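Local coordinates for uncharacterized protein (Pyrococcus horikoshii, PDB 2CYJ) that is of unknown function, a conserved archaeal protein of the DUF498/DUF598 family with a compact single-domain alpha/beta fold, at residues His20-Pro26 and Ile110-Val116; Lys2-Val6 and Thr94-Leu98; Arg33-Ser38 and Glu51-Tyr56. All blocks are in the same frame, centred on the assembly; numbering follows the deposited sequence.

Interaction 1: His20-Pro26 and Ile110-Val116; sequences HDIVIYP and ILAIIHV
The imidazole of His115 is met at its ring edge by OD2 of Asp21, in the ring plane; His115 ND1 donates to Asp21 OD2 over 2.5 Å, nearly straight (175°). CG of His115 is anti to its backbone N, which swings the ring out so that ND1 faces Asp21. The acceptor is approached on its syn side, ring and carboxylate planes being 86° apart. The other oxygen, OD1 of Asp21, takes Val116 N at 2.8 Å from above the carboxylate plane; OD2 also forms a salt bridge with Arg33. On the Tyr25 ring, Val23 CG1 covers one face, 3.6 Å above the plane and offset toward the rim, while CD1 of Leu111 comes obliquely to CD1 of Tyr25 (3.7 Å).

Strands 22-24 and 110-115 run antiparallel (166°) in the mixed five-stranded sheet, 110-115 being its middle strand. Ile22 with Ile114 and Ile24 with Ala112 are hydrogen-bonded pairs, closed by four N-H...O bonds; Val23 with Ile113, between them, is non-hydrogen-bonded. Ile22, Ile24, Ala112 and Ile114 share one face, where Leu98 and Leu101 of helix 94-104 pack. One water accepts from Ile110 N and donates to Pro26 O (2.8 Å).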
# COMPACT_ATOMS: atom_id res chain seq x y z
N HIS A 20 -0.01 -10.88 -5.72
CA HIS A 20 -0.69 -10.64 -4.46
C HIS A 20 -0.32 -9.25 -3.94
O HIS A 20 0.59 -8.60 -4.47
CB HIS A 20 -0.24 -11.70 -3.45
CG HIS A 20 1.24 -11.73 -3.22
ND1 HIS A 20 1.87 -10.82 -2.40
CD2 HIS A 20 2.21 -12.52 -3.73
CE1 HIS A 20 3.17 -11.05 -2.41
NE2 HIS A 20 3.40 -12.08 -3.21
N ASP A 21 -1.00 -8.82 -2.89
CA ASP A 21 -0.77 -7.51 -2.31
C ASP A 21 0.62 -7.39 -1.70
O ASP A 21 1.18 -8.36 -1.18
CB ASP A 21 -1.81 -7.23 -1.22
CG ASP A 21 -3.21 -7.04 -1.78
OD1 ASP A 21 -3.43 -7.24 -3.00
OD2 ASP A 21 -4.10 -6.69 -0.99
N ILE A 22 1.17 -6.18 -1.75
CA ILE A 22 2.50 -5.93 -1.22
C ILE A 22 2.60 -4.60 -0.50
O ILE A 22 1.74 -3.72 -0.63
CB ILE A 22 3.59 -5.92 -2.34
CG1 ILE A 22 3.26 -4.86 -3.40
CG2 ILE A 22 3.69 -7.31 -2.98
CD1 ILE A 22 4.37 -4.68 -4.45
N VAL A 23 3.66 -4.49 0.29
CA VAL A 23 4.00 -3.29 1.03
C VAL A 23 5.40 -2.90 0.56
O VAL A 23 6.32 -3.72 0.54
CB VAL A 23 4.01 -3.53 2.56
CG1 VAL A 23 4.46 -2.27 3.29
CG2 VAL A 23 2.63 -3.94 3.02
N ILE A 24 5.55 -1.66 0.11
CA ILE A 24 6.83 -1.15 -0.35
C ILE A 24 7.25 -0.11 0.69
O ILE A 24 6.58 0.91 0.87
CB ILE A 24 6.74 -0.48 -1.73
CG1 ILE A 24 6.19 -1.49 -2.76
CG2 ILE A 24 8.11 0.03 -2.15
CD1 ILE A 24 5.75 -0.85 -4.08
N TYR A 25 8.35 -0.39 1.39
CA TYR A 25 8.87 0.51 2.40
C TYR A 25 9.67 1.64 1.78
O TYR A 25 10.12 1.54 0.64
CB TYR A 25 9.73 -0.30 3.38
CG TYR A 25 8.88 -1.23 4.20
CD1 TYR A 25 8.25 -0.77 5.36
CD2 TYR A 25 8.63 -2.54 3.79
CE1 TYR A 25 7.39 -1.57 6.08
CE2 TYR A 25 7.75 -3.36 4.51
CZ TYR A 25 7.14 -2.85 5.66
OH TYR A 25 6.26 -3.62 6.39
N PRO A 26 9.86 2.75 2.52
CA PRO A 26 10.61 3.91 2.02
C PRO A 26 11.97 3.57 1.42
O PRO A 26 12.42 4.23 0.47
CB PRO A 26 10.75 4.80 3.26
CG PRO A 26 9.48 4.53 3.98
CD PRO A 26 9.29 3.03 3.85
N ILE A 110 8.38 7.43 1.24
CA ILE A 110 7.06 6.88 1.03
C ILE A 110 6.88 5.42 1.42
O ILE A 110 7.67 4.56 1.03
CB ILE A 110 6.68 7.02 -0.46
CG1 ILE A 110 6.94 8.45 -0.94
CG2 ILE A 110 5.23 6.67 -0.65
CD1 ILE A 110 6.93 8.60 -2.44
N LEU A 111 5.83 5.18 2.20
CA LEU A 111 5.42 3.84 2.60
C LEU A 111 4.19 3.55 1.72
O LEU A 111 3.22 4.31 1.74
CB LEU A 111 5.01 3.80 4.07
CG LEU A 111 4.36 2.48 4.54
CD1 LEU A 111 5.33 1.30 4.38
CD2 LEU A 111 3.94 2.65 6.00
N ALA A 112 4.22 2.48 0.93
CA ALA A 112 3.10 2.18 0.05
C ALA A 112 2.48 0.82 0.33
O ALA A 112 3.20 -0.15 0.53
CB ALA A 112 3.54 2.24 -1.42
N ILE A 113 1.15 0.76 0.37
CA ILE A 113 0.44 -0.50 0.57
C ILE A 113 -0.34 -0.65 -0.72
O ILE A 113 -1.17 0.21 -1.07
CB ILE A 113 -0.50 -0.44 1.78
CG1 ILE A 113 0.31 -0.16 3.05
CG2 ILE A 113 -1.26 -1.76 1.90
CD1 ILE A 113 -0.54 0.17 4.26
N ILE A 114 -0.06 -1.73 -1.44
CA ILE A 114 -0.67 -1.96 -2.74
C ILE A 114 -1.60 -3.16 -2.81
O ILE A 114 -1.17 -4.31 -2.65
CB ILE A 114 0.45 -2.16 -3.79
CG1 ILE A 114 1.47 -1.00 -3.71
CG2 ILE A 114 -0.15 -2.31 -5.19
CD1 ILE A 114 0.92 0.39 -4.06
N HIS A 115 -2.87 -2.88 -3.08
CA HIS A 115 -3.88 -3.92 -3.21
C HIS A 115 -4.02 -4.16 -4.71
O HIS A 115 -4.38 -3.26 -5.47
CB HIS A 115 -5.19 -3.44 -2.59
CG HIS A 115 -6.28 -4.45 -2.62
ND1 HIS A 115 -6.13 -5.72 -2.11
CD2 HIS A 115 -7.56 -4.38 -3.07
CE1 HIS A 115 -7.26 -6.39 -2.26
NE2 HIS A 115 -8.14 -5.60 -2.84
N VAL A 116 -3.72 -5.39 -5.14
CA VAL A 116 -3.72 -5.72 -6.56
C VAL A 116 -5.00 -6.22 -7.21
O VAL A 116 -5.05 -6.37 -8.44
CB VAL A 116 -2.54 -6.70 -6.89
CG1 VAL A 116 -1.22 -6.09 -6.42
CG2 VAL A 116 -2.75 -8.05 -6.23
O HOH W 1 10.57 6.22 -0.37

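Interaction 2: Lys2-Val6 and Thr94-Leu98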
# COMPACT_ATOMS: atom_id res chain seq x y z
N LYS A 2 11.52 0.31 -9.13
CA LYS A 2 11.03 0.52 -10.49
C LYS A 2 9.82 -0.36 -10.73
O LYS A 2 9.76 -1.51 -10.30
CB LYS A 2 12.14 0.24 -11.50
CG LYS A 2 13.25 1.29 -11.43
CD LYS A 2 14.10 1.35 -12.68
CE LYS A 2 15.18 2.42 -12.54
NZ LYS A 2 15.99 2.57 -13.78
N ILE A 3 8.82 0.20 -11.41
CA ILE A 3 7.57 -0.49 -11.70
C ILE A 3 7.51 -0.75 -13.19
O ILE A 3 7.54 0.18 -13.99
CB ILE A 3 6.38 0.38 -11.23
CG1 ILE A 3 6.50 0.61 -9.72
CG2 ILE A 3 5.07 -0.29 -11.57
CD1 ILE A 3 5.83 1.88 -9.23
N GLU A 4 7.44 -2.03 -13.56
CA GLU A 4 7.44 -2.40 -14.97
C GLU A 4 6.09 -2.74 -15.59
O GLU A 4 5.86 -2.47 -16.77
CB GLU A 4 8.38 -3.59 -15.21
CG GLU A 4 9.88 -3.33 -15.01
CD GLU A 4 10.35 -3.52 -13.57
OE1 GLU A 4 9.75 -4.34 -12.84
OE2 GLU A 4 11.34 -2.85 -13.18
N GLU A 5 5.21 -3.36 -14.81
CA GLU A 5 3.89 -3.76 -15.31
C GLU A 5 2.87 -3.70 -14.18
O GLU A 5 3.18 -4.02 -13.05
CB GLU A 5 3.89 -5.22 -15.80
CG GLU A 5 4.51 -5.48 -17.16
CD GLU A 5 3.92 -4.60 -18.24
OE1 GLU A 5 2.68 -4.51 -18.33
OE2 GLU A 5 4.71 -4.00 -19.00
N VAL A 6 1.64 -3.29 -14.53
CA VAL A 6 0.57 -3.21 -13.56
C VAL A 6 -0.71 -3.68 -14.23
O VAL A 6 -1.13 -3.12 -15.23
CB VAL A 6 0.38 -1.77 -13.03
CG1 VAL A 6 -0.75 -1.73 -12.01
CG2 VAL A 6 1.67 -1.29 -12.38
N THR A 94 -5.30 1.46 -7.68
CA THR A 94 -3.96 0.98 -7.87
C THR A 94 -3.11 1.40 -9.04
O THR A 94 -1.94 1.72 -8.84
CB THR A 94 -3.96 -0.53 -7.70
OG1 THR A 94 -4.32 -0.81 -6.34
CG2 THR A 94 -2.57 -1.13 -7.97
N LYS A 95 -3.65 1.44 -10.26
CA LYS A 95 -2.77 1.83 -11.35
C LYS A 95 -2.36 3.29 -11.22
O LYS A 95 -1.19 3.63 -11.43
CB LYS A 95 -3.39 1.54 -12.71
CG LYS A 95 -2.35 1.68 -13.83
CD LYS A 95 -2.78 1.06 -15.14
CE LYS A 95 -2.81 -0.45 -15.08
NZ LYS A 95 -2.83 -1.00 -16.47
N GLU A 96 -3.30 4.16 -10.87
CA GLU A 96 -2.97 5.57 -10.69
C GLU A 96 -2.01 5.70 -9.50
O GLU A 96 -1.03 6.44 -9.55
CB GLU A 96 -4.23 6.40 -10.42
CG GLU A 96 -3.89 7.84 -10.02
CD GLU A 96 -5.09 8.67 -9.61
OE1 GLU A 96 -6.18 8.11 -9.38
OE2 GLU A 96 -4.93 9.90 -9.50
N ALA A 97 -2.29 4.97 -8.43
CA ALA A 97 -1.44 5.04 -7.24
C ALA A 97 0.01 4.66 -7.55
O ALA A 97 0.93 5.32 -7.07
CB ALA A 97 -2.01 4.16 -6.12
N LEU A 98 0.22 3.60 -8.33
CA LEU A 98 1.58 3.19 -8.65
C LEU A 98 2.25 4.17 -9.61
O LEU A 98 3.47 4.35 -9.58
CB LEU A 98 1.60 1.77 -9.22
CG LEU A 98 1.39 0.70 -8.13
CD1 LEU A 98 1.15 -0.65 -8.78
CD2 LEU A 98 2.61 0.64 -7.23
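Two first torsions set the hydrophobic part of this contact, which joins Val6 and Ile3 to Leu98. Val6 has CG1 opposite its backbone N (chi1 -180°), which places both methyls against the helix: CG2 of Val6 lies 3.7 Å from CD1 of Leu98, and CG1 of Val6 is 3.9 Å from the same methyl. Leu98 turns CG away from its carbonyl carbon (chi1 -75°), and its two branches then divide the work, CD1 serving Val6 and CD2 meeting CD1 of Ile3 at 4.0 Å. The Ile3 methyl also approaches the helix backbone, with CD1 of Ile3 3.4 Å from O of Leu98.

Lys95 supplies the polar element. Its chain leaves the helix extended and then bends near the end, the aliphatic part sliding past Val6 in the opposite direction, and CE of Lys95 comes to 3.9 Å from CG1 of Val6. At the tip, NZ of Lys95 donates to the backbone O of Val6 over 3.0 Å, from a position tilted out of the carbonyl plane. A single lysine thus flanks the apolar patch with methylenes and ties its ammonium to the strand. OE1 of Glu5 lies 6.8 Å from NZ of Lys95, not in contact, and is paired instead with Arg7.

Strand 3-6 and helix 94-98 run nearly antiparallel (170°), their axes 9.8 Å apart, a spacing at which side chains fill the gap and one lysine reaches across to the strand backbone. Behind the patch, Ile3 and Val6 also touch Ile13 and Val11 of strand 10-13. The arrangement is that of a helix covered on one flank by the edge strand of a small antiparallel sheet (3-7, 10-13, 16-18), with Leu98 also touching Ile114 of the mixed sheet.

Interaction 3: Arg33-Ser38 and Glu51-Tyr56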
# COMPACT_ATOMS: atom_id res chain seq x y z
N ARG A 33 1.82 -8.15 1.78
CA ARG A 33 0.87 -7.47 2.65
C ARG A 33 0.22 -8.52 3.55
O ARG A 33 -0.23 -9.57 3.06
CB ARG A 33 -0.21 -6.77 1.82
CG ARG A 33 -1.25 -6.07 2.68
CD ARG A 33 -2.49 -5.66 1.92
NE ARG A 33 -3.53 -5.33 2.89
CZ ARG A 33 -4.84 -5.36 2.65
NH1 ARG A 33 -5.31 -5.69 1.45
NH2 ARG A 33 -5.68 -5.11 3.64
N MET A 34 0.17 -8.27 4.85
CA MET A 34 -0.43 -9.23 5.77
C MET A 34 -1.91 -8.89 5.89
O MET A 34 -2.43 -8.55 6.96
CB MET A 34 0.22 -9.14 7.15
CG MET A 34 1.72 -9.36 7.07
SD MET A 34 2.45 -9.65 8.69
CE MET A 34 2.33 -8.08 9.36
N LYS A 35 -2.60 -9.01 4.77
CA LYS A 35 -4.01 -8.67 4.72
C LYS A 35 -4.86 -9.55 5.62
O LYS A 35 -5.95 -9.14 6.03
CB LYS A 35 -4.52 -8.69 3.28
CG LYS A 35 -4.70 -10.03 2.63
CD LYS A 35 -5.33 -9.79 1.26
CE LYS A 35 -5.59 -11.08 0.54
NZ LYS A 35 -6.01 -10.81 -0.86
N GLU A 36 -4.36 -10.74 5.96
CA GLU A 36 -5.11 -11.62 6.85
C GLU A 36 -5.40 -10.92 8.18
O GLU A 36 -6.39 -11.25 8.84
CB GLU A 36 -4.34 -12.92 7.09
CG GLU A 36 -2.94 -12.76 7.68
CD GLU A 36 -1.87 -12.43 6.64
OE1 GLU A 36 -2.21 -12.28 5.45
OE2 GLU A 36 -0.70 -12.32 7.05
N ILE A 37 -4.58 -9.96 8.59
CA ILE A 37 -4.82 -9.29 9.86
C ILE A 37 -6.13 -8.51 9.87
O ILE A 37 -6.88 -8.54 10.84
CB ILE A 37 -3.68 -8.32 10.22
CG1 ILE A 37 -2.40 -9.13 10.40
CG2 ILE A 37 -4.03 -7.54 11.50
CD1 ILE A 37 -1.14 -8.29 10.61
N SER A 38 -6.39 -7.79 8.79
CA SER A 38 -7.62 -7.03 8.71
C SER A 38 -8.81 -7.99 8.58
O SER A 38 -9.89 -7.72 9.11
CB SER A 38 -7.55 -6.04 7.54
OG SER A 38 -6.71 -4.94 7.86
N GLU A 51 -4.77 -2.52 13.30
CA GLU A 51 -3.94 -3.64 13.73
C GLU A 51 -3.01 -4.06 12.60
O GLU A 51 -1.87 -4.46 12.84
CB GLU A 51 -4.80 -4.83 14.16
CG GLU A 51 -5.58 -4.60 15.46
CD GLU A 51 -6.90 -3.84 15.27
OE1 GLU A 51 -7.22 -3.43 14.14
OE2 GLU A 51 -7.61 -3.67 16.28
N GLU A 52 -3.50 -3.99 11.37
CA GLU A 52 -2.66 -4.35 10.24
C GLU A 52 -1.67 -3.23 9.93
O GLU A 52 -0.47 -3.48 9.79
CB GLU A 52 -3.49 -4.65 8.98
CG GLU A 52 -2.59 -5.07 7.80
CD GLU A 52 -3.29 -5.20 6.46
OE1 GLU A 52 -2.56 -5.22 5.44
OE2 GLU A 52 -4.53 -5.29 6.41
N LEU A 53 -2.15 -2.00 9.83
CA LEU A 53 -1.27 -0.88 9.50
C LEU A 53 -0.09 -0.72 10.46
O LEU A 53 1.02 -0.40 10.04
CB LEU A 53 -2.07 0.42 9.44
CG LEU A 53 -1.31 1.70 9.08
CD1 LEU A 53 -0.55 1.52 7.76
CD2 LEU A 53 -2.29 2.85 8.98
N GLU A 54 -0.31 -0.96 11.74
CA GLU A 54 0.75 -0.82 12.72
C GLU A 54 1.94 -1.73 12.42
O GLU A 54 3.07 -1.38 12.74
CB GLU A 54 0.19 -1.10 14.12
CG GLU A 54 1.16 -0.84 15.28
CD GLU A 54 2.07 -2.02 15.60
OE1 GLU A 54 1.78 -3.15 15.15
OE2 GLU A 54 3.07 -1.82 16.32
N LYS A 55 1.68 -2.87 11.79
CA LYS A 55 2.77 -3.80 11.45
C LYS A 55 3.71 -3.22 10.41
O LYS A 55 4.84 -3.71 10.26
CB LYS A 55 2.23 -5.14 10.92
CG LYS A 55 1.29 -5.89 11.84
CD LYS A 55 1.97 -6.24 13.15
CE LYS A 55 1.05 -7.06 14.03
NZ LYS A 55 1.74 -7.49 15.27
N TYR A 56 3.28 -2.19 9.69
CA TYR A 56 4.11 -1.60 8.64
C TYR A 56 4.86 -0.37 9.10
O TYR A 56 5.56 0.25 8.30
CB TYR A 56 3.25 -1.26 7.42
CG TYR A 56 2.40 -2.42 6.96
CD1 TYR A 56 1.10 -2.22 6.52
CD2 TYR A 56 2.88 -3.73 7.01
CE1 TYR A 56 0.28 -3.29 6.15
CE2 TYR A 56 2.08 -4.81 6.64
CZ TYR A 56 0.78 -4.58 6.21
OH TYR A 56 -0.02 -5.63 5.85
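Glu52 projects from helix 50-54 and ties it, through a side-on, two-nitrogen salt bridge with Arg33, to the loop leading into helix 36-42, and through Ser38 to that helix itself. From the backbone, CB of Glu52 packs 3.9 Å from CG2 of Ile37. With CG opposite the backbone N (chi1 -179°) and the chain extended beyond it, CG of Glu52 passes 3.6 Å from O of Met34 and delivers the carboxylate to Arg33.

There OE1 of Glu52 takes NE of Arg33 at 2.7 Å and OE2 of Glu52 takes NH2 of Arg33 at 3.0 Å, both on syn lone pairs; the guanidinium and carboxylate planes are only 12° apart. The anti lone pairs are used as well: OE1 accepts from OH of Tyr56 and OE2 from OG of Ser38, each at 2.6 Å. Four donors therefore hold the buried carboxylate and fix its rotation, and this setting would probably favour the ionised form. CB of Lys35 covers one guanidinium face, over its centre. Tyr56 is doubly engaged, since its hydroxyl also accepts the backbone N-H of Met34: Met34 N lies 2.8 Å from OH of Tyr56, near the plane of the ring.

Overall arrangement
The centre of interaction 1 lies about 3 Å from that of the chain and about 11 Å from those of interactions 2 and 3. Those two lie on opposite sides of the chain's centre, their centres about 21 Å and nearest atoms about 9 Å apart. Strand 110-115 is common ground: Ile114 packs on Leu98 of interaction 2, and Ile113 on Tyr56 of interaction 3. Polar links are the Asp21-Arg33 salt bridge and a probable hydrogen bond from Thr94 to His115 O. Along the chain, interactions 1 and 2 interleave, with interaction 3 between their segments, so both ends of the chain build the sheet core and interaction 3 is a local contact on one flank.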